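Local structure of GGDEF family protein (Vibrio cholerae, 5GZS) at residues Tyr185-Ala189 against His190-Leu194; Val339-Asp343 against Phe344-Leu348. The protein is a diguanylate cyclase whose periplasmic portion binds arginine and probably passes that signal on to cyclic di-GMP synthesis. All blocks are in the same frame, centred on the assembly; numbering follows the deposited sequence.

Contact 1: Tyr185-Ala189 against His190-Leu194; sequences YAHSA and HVQRL
Gln192 and Val191 reach back from the first turn of helix 189-218 to Tyr185 and Ala186 of helix 176-186, and the joint between the two helices is an N-cap built on Ser188. The glutamine can be followed from base to tip. Its CB lies 3.4 Å from Ser188 O, the carbonyl that also accepts Gln192 N in the helix's opening backbone bond. CG, anti to the carbonyl carbon (chi1 -75°), passes Ala186 O, and a bend at chi2 folds the chain over that oxygen. NE2 then donates to Ala186 O at 2.7 Å, coming from above the carbonyl plane although the oxygen lies close to the plane of the amide itself. The same nitrogen also donates to Thr74 O, so two carbonyls fix the rotation of the amide. Alongside it runs the His187 side chain, whose NE2 is bonded to Pro73 O.

Ser188 OG works in both directions: it donates to Tyr185 O over 2.7 Å, nearly in line with the C=O bond, and accepts a weak capping bond from Val191 N. Tyr185 O, which also takes Ser188 N, thus links helix 176-186 to the cap of helix 189-218. Val191 CG2, which also touches Ser188 OG, sits over one face of the Tyr185 ring, displaced toward the rim, in a CH-pi contact 3.7 Å from the ring centroid.

Contact 2: Val339-Asp343 against Phe344-Leu348; sequences VIKDD and FFEEL
Glu346 OE1 receives the backbone N of Asp342 at 2.6 Å, met nearly in line with its C-O bond, although the N-H itself is bent to 134°. The carboxylate gets there because CG stands anti to the backbone N (chi1 -179°) and the chain runs on extended, carrying the charge from the helix back to the turn. Its other oxygen, OE2, is bonded to Ser360 OG, so both ends of the group are held.

The second polar link is the N-cap. Asp343 OD2 accepts from Phe345 N at 3.1 Å, the donor standing well above the carboxylate plane. A negative group here, at the start of helix 344-352, probably interacts favourably with the positive end of the helix dipole. Asp343 O also takes two weak bonds, from Glu346 N and Glu347 N, as the first turn winds up. Before the cap, Ile340 to Asp343 form a type II beta turn, closed by Asp343 N on Ile340 O; at its exposed corner Lys341 NZ and Asp342 OD2 make a salt bridge.

Apolar packing adjoins the cap. Val339 CG1 comes within 3.6 Å of Phe345 CB and also touches the CB of Glu346. The Phe345 side chain runs alongside that of Asp343, pointing the same way with ring and carboxylate planes almost perpendicular, and meets Val380 and Asn382 of strand 378-382. Phe344 meets the ring of Tyr411, with the planes at about 45°.

Here strand 337-340, the turn and capped helix 344-352 open a beta-alpha-beta unit, completed by strand 359-361, in a domain of the family 3 solute-binding type.

In the fold
Both contacts show the same principle, a side chain capping a helix while a residue of its first turn reaches back to the preceding segment, yet they serve different places. Contact 1 joins two helices in the first of two solute-binding-type regions, and its glutamine and histidine also pack against Val333 and Ala334 of the second subunit. Contact 2 joins a strand to a helix in the second, and no other chain of the assembly touches it. Each is partly buried. In contact 1 the reaching group is a neutral amide donating to carbonyls; in contact 2 it is a carboxylate accepting a backbone N-H. Their centres lie about 54 Å apart, on opposite sides of the chain's centre.

Contact 1: Tyr185-Ala189 against His190-Leu194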
ATOM      1  N   TYR A 185     -20.117  27.653  20.428  1.00 47.71           N
ATOM      2  CA  TYR A 185     -20.133  28.674  19.390  1.00 41.79           C
ATOM      3  C   TYR A 185     -19.256  28.247  18.213  1.00 51.46           C
ATOM      4  O   TYR A 185     -19.595  28.494  17.040  1.00 35.18           O
ATOM      5  CB  TYR A 185     -19.661  30.016  19.965  1.00 38.75           C
ATOM      6  CG  TYR A 185     -19.392  31.081  18.931  1.00 35.13           C
ATOM      7  CD1 TYR A 185     -20.438  31.687  18.226  1.00 35.97           C
ATOM      8  CD2 TYR A 185     -18.097  31.493  18.662  1.00 38.03           C
ATOM      9  CE1 TYR A 185     -20.192  32.649  17.284  1.00 33.17           C
ATOM     10  CE2 TYR A 185     -17.847  32.471  17.720  1.00 38.50           C
ATOM     11  CZ  TYR A 185     -18.892  33.047  17.046  1.00 32.34           C
ATOM     12  OH  TYR A 185     -18.623  34.006  16.107  1.00 31.07           O
ATOM     13  N   ALA A 186     -18.133  27.600  18.543  1.00 44.45           N
ATOM     14  CA  ALA A 186     -17.121  27.214  17.559  1.00 40.68           C
ATOM     15  C   ALA A 186     -17.646  26.145  16.624  1.00 47.25           C
ATOM     16  O   ALA A 186     -17.214  26.041  15.475  1.00 44.36           O
ATOM     17  CB  ALA A 186     -15.887  26.719  18.252  1.00 36.65           C
ATOM     18  N   HIS A 187     -18.578  25.342  17.133  1.00 47.88           N
ATOM     19  CA  HIS A 187     -19.126  24.232  16.371  1.00 42.64           C
ATOM     20  C   HIS A 187     -20.262  24.681  15.480  1.00 45.23           C
ATOM     21  O   HIS A 187     -20.787  23.886  14.685  1.00 44.49           O
ATOM     22  CB  HIS A 187     -19.597  23.134  17.303  1.00 38.24           C
ATOM     23  CG  HIS A 187     -18.483  22.272  17.812  1.00 59.83           C
ATOM     24  ND1 HIS A 187     -18.452  21.765  19.095  1.00 56.14           N
ATOM     25  CD2 HIS A 187     -17.355  21.831  17.205  1.00 59.16           C
ATOM     26  CE1 HIS A 187     -17.354  21.047  19.254  1.00 57.95           C
ATOM     27  NE2 HIS A 187     -16.674  21.068  18.121  1.00 61.03           N
ATOM     28  N   SER A 188     -20.635  25.951  15.608  1.00 35.75           N
ATOM     29  CA  SER A 188     -21.756  26.479  14.844  1.00 42.31           C
ATOM     30  C   SER A 188     -21.460  26.388  13.345  1.00 45.18           C
ATOM     31  O   SER A 188     -20.310  26.469  12.921  1.00 33.34           O
ATOM     32  CB  SER A 188     -22.073  27.937  15.249  1.00 36.69           C
ATOM     33  OG  SER A 188     -21.088  28.855  14.793  1.00 33.46           O
ATOM     34  N   ALA A 189     -22.509  26.208  12.551  1.00 40.29           N
ATOM     35  CA  ALA A 189     -22.360  26.120  11.112  1.00 37.84           C
ATOM     36  C   ALA A 189     -21.494  27.258  10.611  1.00 36.23           C
ATOM     37  O   ALA A 189     -20.628  27.076   9.731  1.00 37.89           O
ATOM     38  CB  ALA A 189     -23.705  26.146  10.437  1.00 33.61           C
ATOM     39  N   HIS A 190     -21.706  28.432  11.197  1.00 37.78           N
ATOM     40  CA  HIS A 190     -21.060  29.632  10.677  1.00 35.85           C
ATOM     41  C   HIS A 190     -19.564  29.558  10.897  1.00 38.21           C
ATOM     42  O   HIS A 190     -18.796  29.658   9.953  1.00 38.08           O
ATOM     43  CB  HIS A 190     -21.605  30.903  11.326  1.00 29.87           C
ATOM     44  CG  HIS A 190     -21.023  32.150  10.753  1.00 28.91           C
ATOM     45  ND1 HIS A 190     -20.039  32.874  11.391  1.00 28.13           N
ATOM     46  CD2 HIS A 190     -21.247  32.776   9.572  1.00 30.88           C
ATOM     47  CE1 HIS A 190     -19.710  33.915  10.643  1.00 27.11           C
ATOM     48  NE2 HIS A 190     -20.421  33.873   9.532  1.00 26.89           N
ATOM     49  N   VAL A 191     -19.157  29.370  12.146  1.00 39.60           N
ATOM     50  CA  VAL A 191     -17.754  29.506  12.519  1.00 34.61           C
ATOM     51  C   VAL A 191     -16.927  28.390  11.903  1.00 39.59           C
ATOM     52  O   VAL A 191     -15.800  28.624  11.411  1.00 40.95           O
ATOM     53  CB  VAL A 191     -17.599  29.519  14.056  1.00 35.50           C
ATOM     54  CG1 VAL A 191     -16.110  29.557  14.484  1.00 32.10           C
ATOM     55  CG2 VAL A 191     -18.393  30.699  14.652  1.00 36.74           C
ATOM     56  N   GLN A 192     -17.489  27.183  11.932  1.00 31.18           N
ATOM     57  CA  GLN A 192     -16.892  26.048  11.251  1.00 35.89           C
ATOM     58  C   GLN A 192     -16.675  26.357   9.770  1.00 40.72           C
ATOM     59  O   GLN A 192     -15.586  26.125   9.259  1.00 43.98           O
ATOM     60  CB  GLN A 192     -17.747  24.797  11.419  1.00 38.17           C
ATOM     61  CG  GLN A 192     -17.634  24.164  12.810  1.00 35.77           C
ATOM     62  CD  GLN A 192     -16.197  23.720  13.135  1.00 44.21           C
ATOM     63  OE1 GLN A 192     -15.548  23.025  12.350  1.00 35.86           O
ATOM     64  NE2 GLN A 192     -15.700  24.129  14.298  1.00 50.17           N
ATOM     65  N   ARG A 193     -17.670  26.904   9.085  1.00 29.12           N
ATOM     66  CA  ARG A 193     -17.481  27.207   7.670  1.00 28.15           C
ATOM     67  C   ARG A 193     -16.393  28.271   7.468  1.00 50.16           C
ATOM     68  O   ARG A 193     -15.640  28.282   6.479  1.00 33.71           O
ATOM     69  CB  ARG A 193     -18.789  27.669   7.045  1.00 29.24           C
ATOM     70  CG  ARG A 193     -18.604  28.167   5.637  1.00 30.59           C
ATOM     71  CD  ARG A 193     -19.897  28.214   4.857  1.00 27.62           C
ATOM     72  NE  ARG A 193     -19.668  28.965   3.636  1.00 26.72           N
ATOM     73  CZ  ARG A 193     -20.617  29.398   2.815  1.00 31.95           C
ATOM     74  NH1 ARG A 193     -21.886  29.133   3.081  1.00 32.76           N
ATOM     75  NH2 ARG A 193     -20.290  30.099   1.723  1.00 30.31           N
ATOM     76  N   LEU A 194     -16.294  29.152   8.445  1.00 49.62           N
ATOM     77  CA  LEU A 194     -15.307  30.203   8.415  1.00 30.18           C
ATOM     78  C   LEU A 194     -13.884  29.673   8.637  1.00 29.40           C
ATOM     79  O   LEU A 194     -12.911  30.191   8.047  1.00 25.50           O
ATOM     80  CB  LEU A 194     -15.658  31.243   9.461  1.00 29.10           C
ATOM     81  CG  LEU A 194     -14.609  32.312   9.725  1.00 38.93           C
ATOM     82  CD1 LEU A 194     -14.319  33.100   8.463  1.00 29.05           C
ATOM     83  CD2 LEU A 194     -15.086  33.220  10.853  1.00 46.11           C
TER

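Contact 2: Val339-Asp343 against Phe344-Leu348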
ATOM      1  N   VAL A 339       0.023  -7.653 -26.740  1.00 65.92           N
ATOM      2  CA  VAL A 339       0.341  -6.254 -26.463  1.00 63.17           C
ATOM      3  C   VAL A 339       0.389  -5.462 -27.761  1.00 73.15           C
ATOM      4  O   VAL A 339       0.363  -6.044 -28.846  1.00 76.56           O
ATOM      5  CB  VAL A 339       1.689  -6.088 -25.730  1.00 64.96           C
ATOM      6  CG1 VAL A 339       1.741  -4.731 -25.019  1.00 69.28           C
ATOM      7  CG2 VAL A 339       1.883  -7.194 -24.710  1.00 67.76           C
ATOM      8  N   ILE A 340       0.440  -4.135 -27.637  1.00 72.51           N
ATOM      9  CA  ILE A 340       0.683  -3.228 -28.746  1.00 70.37           C
ATOM     10  C   ILE A 340       2.190  -2.977 -28.928  1.00 70.22           C
ATOM     11  O   ILE A 340       2.915  -2.761 -27.949  1.00 69.04           O
ATOM     12  CB  ILE A 340      -0.025  -1.889 -28.509  1.00 69.16           C
ATOM     13  CG1 ILE A 340      -1.475  -2.127 -28.080  1.00 64.79           C
ATOM     14  CG2 ILE A 340       0.038  -1.038 -29.753  1.00 61.02           C
ATOM     15  CD1 ILE A 340      -2.195  -0.861 -27.654  1.00 57.71           C
ATOM     16  N   LYS A 341       2.661  -3.005 -30.172  1.00 67.23           N
ATOM     17  CA  LYS A 341       4.087  -2.802 -30.445  1.00 70.81           C
ATOM     18  C   LYS A 341       4.580  -1.423 -29.963  1.00 71.48           C
ATOM     19  O   LYS A 341       3.898  -0.408 -30.134  1.00 66.59           O
ATOM     20  CB  LYS A 341       4.375  -2.980 -31.941  1.00 75.82           C
ATOM     21  CG  LYS A 341       5.852  -3.173 -32.267  1.00 80.13           C
ATOM     22  CD  LYS A 341       6.187  -2.874 -33.724  1.00 77.46           C
ATOM     23  CE  LYS A 341       6.292  -1.378 -33.944  1.00 79.47           C
ATOM     24  NZ  LYS A 341       7.442  -0.964 -34.812  1.00 85.29           N
ATOM     25  N   ASP A 342       5.757  -1.413 -29.339  1.00 72.22           N
ATOM     26  CA  ASP A 342       6.358  -0.219 -28.725  1.00 70.13           C
ATOM     27  C   ASP A 342       5.556   0.368 -27.565  1.00 64.14           C
ATOM     28  O   ASP A 342       5.958   1.381 -26.989  1.00 58.29           O
ATOM     29  CB  ASP A 342       6.601   0.886 -29.764  1.00 71.67           C
ATOM     30  CG  ASP A 342       7.389   0.397 -30.976  1.00 81.99           C
ATOM     31  OD1 ASP A 342       8.391  -0.321 -30.797  1.00 87.70           O
ATOM     32  OD2 ASP A 342       7.045   0.785 -32.110  1.00 80.90           O
ATOM     33  N   ASP A 343       4.438  -0.258 -27.211  1.00 64.83           N
ATOM     34  CA  ASP A 343       3.635   0.243 -26.099  1.00 64.35           C
ATOM     35  C   ASP A 343       4.391  -0.021 -24.795  1.00 60.59           C
ATOM     36  O   ASP A 343       5.238  -0.915 -24.731  1.00 65.53           O
ATOM     37  CB  ASP A 343       2.245  -0.415 -26.076  1.00 70.18           C
ATOM     38  CG  ASP A 343       1.454  -0.094 -24.803  1.00 72.66           C
ATOM     39  OD1 ASP A 343       1.417   1.098 -24.420  1.00 66.08           O
ATOM     40  OD2 ASP A 343       0.879  -1.031 -24.186  1.00 73.84           O
ATOM     41  N   PHE A 344       4.096   0.763 -23.768  1.00 46.01           N
ATOM     42  CA  PHE A 344       4.649   0.528 -22.454  1.00 44.14           C
ATOM     43  C   PHE A 344       4.404  -0.891 -21.906  1.00 51.54           C
ATOM     44  O   PHE A 344       5.266  -1.435 -21.205  1.00 51.08           O
ATOM     45  CB  PHE A 344       4.085   1.534 -21.458  1.00 42.51           C
ATOM     46  CG  PHE A 344       4.200   1.084 -20.027  1.00 45.62           C
ATOM     47  CD1 PHE A 344       5.449   0.995 -19.411  1.00 47.63           C
ATOM     48  CD2 PHE A 344       3.070   0.755 -19.296  1.00 48.21           C
ATOM     49  CE1 PHE A 344       5.572   0.579 -18.089  1.00 49.60           C
ATOM     50  CE2 PHE A 344       3.176   0.346 -17.970  1.00 53.73           C
ATOM     51  CZ  PHE A 344       4.432   0.252 -17.362  1.00 51.27           C
ATOM     52  N   PHE A 345       3.253  -1.499 -22.197  1.00 48.64           N
ATOM     53  CA  PHE A 345       2.975  -2.819 -21.603  1.00 52.14           C
ATOM     54  C   PHE A 345       3.892  -3.849 -22.246  1.00 53.99           C
ATOM     55  O   PHE A 345       4.248  -4.841 -21.619  1.00 58.42           O
ATOM     56  CB  PHE A 345       1.493  -3.223 -21.742  1.00 42.82           C
ATOM     57  CG  PHE A 345       0.552  -2.403 -20.886  1.00 42.00           C
ATOM     58  CD1 PHE A 345       0.940  -1.955 -19.628  1.00 41.24           C
ATOM     59  CD2 PHE A 345      -0.708  -2.055 -21.349  1.00 48.31           C
ATOM     60  CE1 PHE A 345       0.081  -1.195 -18.849  1.00 40.53           C
ATOM     61  CE2 PHE A 345      -1.574  -1.281 -20.567  1.00 47.34           C
ATOM     62  CZ  PHE A 345      -1.182  -0.855 -19.320  1.00 40.57           C
ATOM     63  N   GLU A 346       4.312  -3.610 -23.486  1.00 59.01           N
ATOM     64  CA  GLU A 346       5.192  -4.578 -24.134  1.00 51.97           C
ATOM     65  C   GLU A 346       6.520  -4.592 -23.400  1.00 55.20           C
ATOM     66  O   GLU A 346       7.081  -5.648 -23.094  1.00 64.12           O
ATOM     67  CB  GLU A 346       5.383  -4.254 -25.606  1.00 49.01           C
ATOM     68  CG  GLU A 346       6.280  -5.233 -26.362  1.00 50.38           C
ATOM     69  CD  GLU A 346       6.462  -4.818 -27.818  1.00 61.22           C
ATOM     70  OE1 GLU A 346       6.361  -3.596 -28.102  1.00 68.70           O
ATOM     71  OE2 GLU A 346       6.662  -5.704 -28.678  1.00 49.17           O
ATOM     72  N   GLU A 347       7.001  -3.407 -23.083  1.00 47.83           N
ATOM     73  CA  GLU A 347       8.222  -3.289 -22.333  1.00 57.84           C
ATOM     74  C   GLU A 347       8.047  -3.974 -20.988  1.00 62.17           C
ATOM     75  O   GLU A 347       8.893  -4.778 -20.590  1.00 75.23           O
ATOM     76  CB  GLU A 347       8.581  -1.821 -22.192  1.00 63.68           C
ATOM     77  CG  GLU A 347       9.585  -1.444 -21.132  1.00 65.22           C
ATOM     78  CD  GLU A 347       9.846   0.058 -21.182  1.00 66.18           C
ATOM     79  OE1 GLU A 347      10.128   0.662 -20.125  1.00 54.72           O
ATOM     80  OE2 GLU A 347       9.752   0.631 -22.296  1.00 67.08           O
ATOM     81  N   LEU A 348       6.935  -3.695 -20.313  1.00 49.16           N
ATOM     82  CA  LEU A 348       6.705  -4.232 -18.977  1.00 51.88           C
ATOM     83  C   LEU A 348       6.825  -5.751 -18.965  1.00 56.73           C
ATOM     84  O   LEU A 348       7.503  -6.332 -18.115  1.00 63.58           O
ATOM     85  CB  LEU A 348       5.328  -3.816 -18.453  1.00 50.12           C
ATOM     86  CG  LEU A 348       4.909  -4.395 -17.094  1.00 53.01           C
ATOM     87  CD1 LEU A 348       6.037  -4.268 -16.060  1.00 47.21           C
ATOM     88  CD2 LEU A 348       3.642  -3.672 -16.584  1.00 46.48           C
TER